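Local coordinates for protein glycosyl hydrolase, family 38 (Enterococcus faecalis, PDB 5KBP) that probably hydrolyses alpha-mannosidic linkages in carbohydrates, as expected for an alpha-mannosidase of glycoside hydrolase family 38, at residues L735-V740 against L750-G755. Residues are numbered along the deposited sequence; the frame is centred on the assembly and turned at random.
Sequences LNEYEV and LIRCVG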
# COMPACT_ATOMS: atom_id res chain seq x y z
N LEU A 735 9.50 18.50 -10.26
CA LEU A 735 9.91 18.41 -11.66
C LEU A 735 11.44 18.45 -11.68
O LEU A 735 12.06 19.48 -11.91
CB LEU A 735 9.29 19.54 -12.47
CG LEU A 735 7.84 19.90 -12.14
CD1 LEU A 735 7.35 21.03 -13.04
CD2 LEU A 735 6.93 18.69 -12.25
N ASN A 736 12.03 17.28 -11.43
CA ASN A 736 13.44 17.19 -11.07
C ASN A 736 14.38 16.98 -12.25
O ASN A 736 15.60 16.91 -12.04
CB ASN A 736 13.63 16.07 -10.04
CG ASN A 736 12.81 16.28 -8.79
OD1 ASN A 736 11.99 15.45 -8.42
ND2 ASN A 736 13.03 17.41 -8.12
N GLU A 737 13.87 16.87 -13.47
CA GLU A 737 14.71 16.76 -14.66
C GLU A 737 14.64 18.06 -15.45
O GLU A 737 13.55 18.57 -15.72
CB GLU A 737 14.28 15.59 -15.55
CG GLU A 737 15.27 15.32 -16.68
CD GLU A 737 14.73 14.35 -17.71
OE1 GLU A 737 14.17 14.82 -18.73
OE2 GLU A 737 14.85 13.13 -17.51
N TYR A 738 15.81 18.58 -15.82
CA TYR A 738 15.90 19.79 -16.63
C TYR A 738 17.05 19.64 -17.61
O TYR A 738 17.88 18.73 -17.50
CB TYR A 738 16.10 21.04 -15.76
CG TYR A 738 17.51 21.21 -15.25
CD1 TYR A 738 17.93 20.56 -14.10
CD2 TYR A 738 18.42 22.03 -15.91
CE1 TYR A 738 19.22 20.71 -13.63
CE2 TYR A 738 19.71 22.18 -15.45
CZ TYR A 738 20.10 21.52 -14.30
OH TYR A 738 21.39 21.68 -13.83
N GLU A 739 17.10 20.56 -18.57
CA GLU A 739 18.21 20.63 -19.51
C GLU A 739 18.35 22.07 -19.99
O GLU A 739 17.35 22.71 -20.33
CB GLU A 739 17.99 19.70 -20.71
CG GLU A 739 19.07 19.80 -21.77
CD GLU A 739 18.90 18.79 -22.89
OE1 GLU A 739 19.90 18.43 -23.53
OE2 GLU A 739 17.75 18.35 -23.12
N VAL A 740 19.58 22.57 -19.99
CA VAL A 740 19.89 23.91 -20.49
C VAL A 740 20.34 23.75 -21.93
O VAL A 740 21.42 23.22 -22.20
CB VAL A 740 20.95 24.60 -19.63
CG1 VAL A 740 21.18 26.02 -20.12
CG2 VAL A 740 20.54 24.59 -18.17
N LEU A 750 8.26 17.93 -17.75
CA LEU A 750 7.05 17.79 -16.96
C LEU A 750 6.69 16.33 -16.72
O LEU A 750 6.39 15.94 -15.58
CB LEU A 750 5.89 18.51 -17.66
CG LEU A 750 6.07 20.01 -17.91
CD1 LEU A 750 4.85 20.60 -18.59
CD2 LEU A 750 6.37 20.74 -16.61
N ILE A 751 6.71 15.51 -17.76
CA ILE A 751 6.29 14.12 -17.66
C ILE A 751 6.97 13.34 -18.78
O ILE A 751 7.12 13.83 -19.90
CB ILE A 751 4.74 14.01 -17.72
CG1 ILE A 751 4.28 12.58 -17.41
CG2 ILE A 751 4.21 14.47 -19.07
CD1 ILE A 751 2.77 12.45 -17.31
N ARG A 752 7.40 12.12 -18.45
CA ARG A 752 8.05 11.24 -19.42
C ARG A 752 7.44 9.85 -19.29
O ARG A 752 7.40 9.29 -18.19
CB ARG A 752 9.56 11.19 -19.20
CG ARG A 752 10.32 10.48 -20.31
CD ARG A 752 11.82 10.61 -20.14
NE ARG A 752 12.32 9.81 -19.02
CZ ARG A 752 12.71 8.55 -19.12
NH1 ARG A 752 13.15 7.89 -18.06
NH2 ARG A 752 12.67 7.94 -20.30
N CYS A 753 6.97 9.30 -20.40
CA CYS A 753 6.17 8.08 -20.41
C CYS A 753 6.88 7.01 -21.22
O CYS A 753 7.17 7.21 -22.40
CB CYS A 753 4.78 8.36 -20.98
SG CYS A 753 4.01 9.87 -20.33
N VAL A 754 7.14 5.86 -20.59
CA VAL A 754 7.78 4.72 -21.23
C VAL A 754 7.00 3.46 -20.86
O VAL A 754 6.10 3.49 -20.02
CB VAL A 754 9.26 4.58 -20.84
CG1 VAL A 754 10.08 5.69 -21.48
CG2 VAL A 754 9.41 4.60 -19.33
N GLY A 755 7.36 2.35 -21.49
CA GLY A 755 6.61 1.12 -21.31
C GLY A 755 7.37 -0.05 -20.72
O GLY A 755 6.77 -1.10 -20.46
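Near the flat guanidinium of Arg752, Glu737 OE2 stands at an oblique position, 4.4 Å from Arg752 NE. The oxygen is displaced from the plane and receives none of the N-H groups, so any attraction is probably only electrostatic and is too long for a salt bridge. Ser301 OG bridges the two, hydrogen-bonded to both Glu737 OE2 and Arg752 NE; Asn298 ND2 donates to Glu737 OE2 while Asn298 O accepts from Arg752 NH1, and Arg752 NH2 forms a salt bridge with Asp567 OD2. Both chains first extend (chi1 -171° in Glu737, -170° in Arg752), then the arginine turns at chi3 71°. Glutamate suits the site by offering two acceptors, OE1 being taken by Thr749, and arginine by spreading its donors over several partners. At the start of both segments, Leu735 CD1 meets Leu750 CD2 at 3.7 Å, the side chains running at a slant; with Val304, Phe776 and Tyr778 beside Leu735 and Val676 beside Leu750, flexible branched apolar chains suit this buried place. In the hairpin of strands 737-740 and 745-753, successive Leu750 and Ile751 stand opposite the single Leu674 of strand 672-679, a classic bulge. The chemistry implies two separate small contacts, one apolar, one charged and probably governed by its surrounding polar network.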